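RNA-directed RNA polymerase (Infectious pancreatic necrosis virus, PDB 3ZED) probably copies the viral RNA genome as an RNA-directed RNA polymerase, and probably occurs both free and covalently attached to the genomic RNA. Local coordinates at residues 209-212 with 213-216; 486-489 with 490-493. All blocks are in the same frame, centred on the assembly; numbering follows the deposited sequence.

Contact 1: 209-212 with 213-216; sequences TPKH and EDPD
K211 and D214 meet across a tight turn at the surface. CB of K211 lies 4.0 Å from CG of D214, so the foot of the lysine chain rests beside the carboxylate. With CG next to its own backbone N (chi1 -75°), D214 directs this carboxylate back toward the start of the turn. OD2 of D214 accepts a hydrogen bond from a water whose O is 2.5 Å away. That water in turn accepts one from N of K211 at 2.8 Å. The water therefore links the carboxylate to the lysine backbone.

E213 approaches the same lysine from a different direction. Its CG sits between its backbone N and carbonyl carbon (chi1 43°), and the chain then bends at chi2. This brings the carboxylate back beside CB of K211 and the amide of H212. OE1 of E213 is 3.9 Å from CB of K211 and 3.6 Å from N of H212. The charged ends of K211 and E213 do not meet; NZ of K211 forms a salt bridge with E342.

One backbone bond closes the turn: N of D214 donates to O of K211 at 3.1 Å. The donor stands well above the carbonyl plane. R435 also donates to O of K211, and to O of P210. P210 packs on P338 and V339. The bond from residue four back to residue one belongs to a type I beta turn, K211 to D214.

Contact 2: 486-489 with 490-493; sequences IVVA and EWVK
E490 to K493 follow I486 to A489 as the last two turns of helix 476-493. The motif is an alpha helix with i to i+4 bonds, in the palm region of the polymerase. Each amide of the later segment reaches back to a carbonyl one turn earlier.

E490 comes first. Its N donates to O of I486 at 3.0 Å. CG lies beside the backbone N (chi1 -75°), which leaves it 3.4 Å from the same O of I486. The bend at chi2 (-63°) then turns the carboxylate off the helix. This buried acid is held at both oxygens, OE1 by a salt bridge with K510 and OE2 by a hydrogen bond with Y192, which would probably favour its charged form.

W491 donates from its N to O of V487 at 3.0 Å. Its CG is anti to the backbone N, and the indole lies alongside V488, the two side chains pointing the same way. CG1 of V488 meets CE3 of W491 at 4.1 Å. The carbonyl O of V488 lies at the ring edge, in its plane, 3.7 Å from CE3 of W491. Beyond the helix, the indole meets the ring of F504 steeply and touches I392 of strand 389-394.

V492 has the straightest bond of the four, its N-H pointing at O of V488 with an angle of 164°. Its CG2 also lies 3.4 Å from that oxygen of V488. The side chain packs on D707 and T710 of helix 706-714.

K493 is exposed and ends the helix. Its backbone still completes the bonding pattern: N of K493 donates to O of A489 at 2.9 Å.

In the fold
The two contacts are separate local elements. Their centres are about 33 Å apart, and their nearest atoms about 22 Å. Contact 1 comes first along the chain, in the loop between helix 194-204 and strand 225-226. Contact 2 follows much later, at the end of helix 476-493. Both belong to the birnavirus palm region, and contact 2 also to the RdRp catalytic region. Contact 1 is a surface turn set against helix 326-340. Contact 2 is buried against strand 389-394 of the four-stranded antiparallel sheet. One therefore shapes a peripheral loop, and the other joins a palm helix to the sheet.

Contact 1: 209-212 with 213-216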
loop_
_atom_site.group_PDB
_atom_site.type_symbol
_atom_site.label_atom_id
_atom_site.label_comp_id
_atom_site.label_asym_id
_atom_site.label_seq_id
_atom_site.Cartn_x
_atom_site.Cartn_y
_atom_site.Cartn_z
ATOM N N THR B 209 -0.356 2.807 -20.385
ATOM C CA THR B 209 -0.815 4.184 -20.256
ATOM C C THR B 209 -2.222 4.147 -19.676
ATOM O O THR B 209 -2.900 3.124 -19.882
ATOM C CB THR B 209 -0.825 4.895 -21.635
ATOM O OG1 THR B 209 -1.862 4.326 -22.437
ATOM C CG2 THR B 209 0.537 4.889 -22.352
ATOM N N PRO B 210 -2.746 5.235 -19.047
ATOM C CA PRO B 210 -4.179 5.230 -18.689
ATOM C C PRO B 210 -5.037 5.068 -19.949
ATOM O O PRO B 210 -4.554 5.356 -21.052
ATOM C CB PRO B 210 -4.398 6.619 -18.075
ATOM C CG PRO B 210 -3.024 7.094 -17.684
ATOM C CD PRO B 210 -2.110 6.527 -18.710
ATOM N N LYS B 211 -6.292 4.615 -19.808
ATOM C CA LYS B 211 -7.224 4.483 -20.940
ATOM C C LYS B 211 -7.290 5.799 -21.731
ATOM O O LYS B 211 -7.147 6.866 -21.132
ATOM C CB LYS B 211 -8.630 4.120 -20.434
ATOM C CG LYS B 211 -8.760 2.706 -19.896
ATOM C CD LYS B 211 -10.109 2.498 -19.215
ATOM C CE LYS B 211 -10.770 1.192 -19.605
ATOM N NZ LYS B 211 -10.082 -0.003 -19.031
ATOM N N HIS B 212 -7.491 5.727 -23.057
ATOM C CA HIS B 212 -7.577 6.911 -23.930
ATOM C C HIS B 212 -8.725 7.839 -23.498
ATOM O O HIS B 212 -8.576 9.057 -23.579
ATOM C CB HIS B 212 -7.738 6.493 -25.403
ATOM C CG HIS B 212 -8.064 7.630 -26.340
ATOM N ND1 HIS B 212 -7.093 8.533 -26.748
ATOM C CD2 HIS B 212 -9.244 7.977 -26.909
ATOM C CE1 HIS B 212 -7.709 9.394 -27.544
ATOM N NE2 HIS B 212 -9.004 9.110 -27.660
ATOM N N GLU B 213 -9.852 7.268 -23.030
ATOM C CA GLU B 213 -11.036 8.025 -22.608
ATOM C C GLU B 213 -10.800 8.797 -21.298
ATOM O O GLU B 213 -11.486 9.788 -21.059
ATOM C CB GLU B 213 -12.277 7.117 -22.481
ATOM C CG GLU B 213 -12.030 5.769 -21.816
ATOM C CD GLU B 213 -11.784 4.603 -22.758
ATOM O OE1 GLU B 213 -10.846 4.687 -23.585
ATOM O OE2 GLU B 213 -12.528 3.599 -22.661
ATOM N N ASP B 214 -9.825 8.373 -20.477
ATOM C CA ASP B 214 -9.500 9.036 -19.218
ATOM C C ASP B 214 -8.860 10.425 -19.440
ATOM O O ASP B 214 -8.005 10.588 -20.325
ATOM C CB ASP B 214 -8.581 8.157 -18.363
ATOM C CG ASP B 214 -9.277 6.978 -17.701
ATOM O OD1 ASP B 214 -10.501 6.789 -17.939
ATOM O OD2 ASP B 214 -8.614 6.265 -16.923
ATOM N N PRO B 215 -9.286 11.437 -18.641
ATOM C CA PRO B 215 -8.715 12.775 -18.800
ATOM C C PRO B 215 -7.253 12.853 -18.402
ATOM O O PRO B 215 -6.784 12.149 -17.513
ATOM C CB PRO B 215 -9.573 13.643 -17.875
ATOM C CG PRO B 215 -10.080 12.703 -16.835
ATOM C CD PRO B 215 -10.279 11.404 -17.545
ATOM N N ASP B 216 -6.539 13.730 -19.088
ATOM C CA ASP B 216 -5.150 14.064 -18.851
ATOM C C ASP B 216 -5.030 14.825 -17.542
ATOM O O ASP B 216 -6.030 15.353 -17.037
ATOM C CB ASP B 216 -4.632 14.941 -20.001
ATOM C CG ASP B 216 -4.523 14.301 -21.369
ATOM O OD1 ASP B 216 -4.544 13.058 -21.448
ATOM O OD2 ASP B 216 -4.356 15.043 -22.353
HETATM O O HOH W 1 -7.126 4.267 -17.180
#

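Contact 2: 486-489 with 490-493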
loop_
_atom_site.group_PDB
_atom_site.type_symbol
_atom_site.label_atom_id
_atom_site.label_comp_id
_atom_site.label_asym_id
_atom_site.label_seq_id
_atom_site.Cartn_x
_atom_site.Cartn_y
_atom_site.Cartn_z
ATOM N N ILE B 486 15.907 -0.985 -6.563
ATOM C CA ILE B 486 17.268 -0.488 -6.375
ATOM C C ILE B 486 18.126 -1.583 -5.707
ATOM O O ILE B 486 19.236 -1.857 -6.176
ATOM C CB ILE B 486 17.277 0.851 -5.573
ATOM C CG1 ILE B 486 16.645 1.988 -6.407
ATOM C CG2 ILE B 486 18.712 1.198 -5.072
ATOM C CD1 ILE B 486 16.382 3.332 -5.669
ATOM N N VAL B 487 17.596 -2.218 -4.635
ATOM C CA VAL B 487 18.290 -3.286 -3.917
ATOM C C VAL B 487 18.556 -4.471 -4.894
ATOM O O VAL B 487 19.684 -4.963 -4.957
ATOM C CB VAL B 487 17.518 -3.718 -2.624
ATOM C CG1 VAL B 487 18.123 -4.974 -1.993
ATOM C CG2 VAL B 487 17.463 -2.583 -1.602
ATOM N N VAL B 488 17.543 -4.859 -5.692
ATOM C CA VAL B 488 17.637 -5.971 -6.660
ATOM C C VAL B 488 18.632 -5.615 -7.782
ATOM O O VAL B 488 19.485 -6.445 -8.088
ATOM C CB VAL B 488 16.247 -6.406 -7.209
ATOM C CG1 VAL B 488 16.375 -7.377 -8.383
ATOM C CG2 VAL B 488 15.405 -7.024 -6.100
ATOM N N ALA B 489 18.564 -4.388 -8.346
ATOM C CA ALA B 489 19.505 -3.934 -9.382
ATOM C C ALA B 489 20.964 -4.006 -8.883
ATOM O O ALA B 489 21.853 -4.398 -9.639
ATOM C CB ALA B 489 19.171 -2.516 -9.807
ATOM N N GLU B 490 21.195 -3.649 -7.604
ATOM C CA GLU B 490 22.522 -3.679 -6.986
ATOM C C GLU B 490 22.968 -5.124 -6.728
ATOM O O GLU B 490 24.146 -5.407 -6.855
ATOM C CB GLU B 490 22.566 -2.835 -5.698
ATOM C CG GLU B 490 22.600 -1.339 -5.969
ATOM C CD GLU B 490 23.814 -0.837 -6.725
ATOM O OE1 GLU B 490 24.942 -1.320 -6.464
ATOM O OE2 GLU B 490 23.629 0.046 -7.591
ATOM N N TRP B 491 22.027 -6.035 -6.437
ATOM C CA TRP B 491 22.314 -7.466 -6.264
ATOM C C TRP B 491 22.787 -8.038 -7.603
ATOM O O TRP B 491 23.831 -8.687 -7.643
ATOM C CB TRP B 491 21.075 -8.194 -5.720
ATOM C CG TRP B 491 21.073 -9.690 -5.840
ATOM C CD1 TRP B 491 21.772 -10.577 -5.073
ATOM C CD2 TRP B 491 20.237 -10.476 -6.703
ATOM N NE1 TRP B 491 21.436 -11.866 -5.413
ATOM C CE2 TRP B 491 20.501 -11.835 -6.418
ATOM C CE3 TRP B 491 19.282 -10.161 -7.696
ATOM C CZ2 TRP B 491 19.864 -12.883 -7.109
ATOM C CZ3 TRP B 491 18.651 -11.198 -8.374
ATOM C CH2 TRP B 491 18.944 -12.541 -8.082
ATOM N N VAL B 492 22.085 -7.703 -8.705
ATOM C CA VAL B 492 22.440 -8.128 -10.065
ATOM C C VAL B 492 23.830 -7.546 -10.430
ATOM O O VAL B 492 24.695 -8.300 -10.884
ATOM C CB VAL B 492 21.343 -7.740 -11.103
ATOM C CG1 VAL B 492 21.795 -8.011 -12.544
ATOM C CG2 VAL B 492 20.020 -8.460 -10.812
ATOM N N LYS B 493 24.052 -6.231 -10.178
ATOM C CA LYS B 493 25.324 -5.554 -10.458
ATOM C C LYS B 493 26.493 -6.216 -9.702
ATOM O O LYS B 493 27.529 -6.451 -10.308
ATOM C CB LYS B 493 25.236 -4.057 -10.115
ATOM C CG LYS B 493 26.433 -3.260 -10.563
ATOM C CD LYS B 493 26.428 -1.862 -10.017
ATOM C CE LYS B 493 27.680 -1.127 -10.439
ATOM N NZ LYS B 493 27.714 0.249 -9.894
#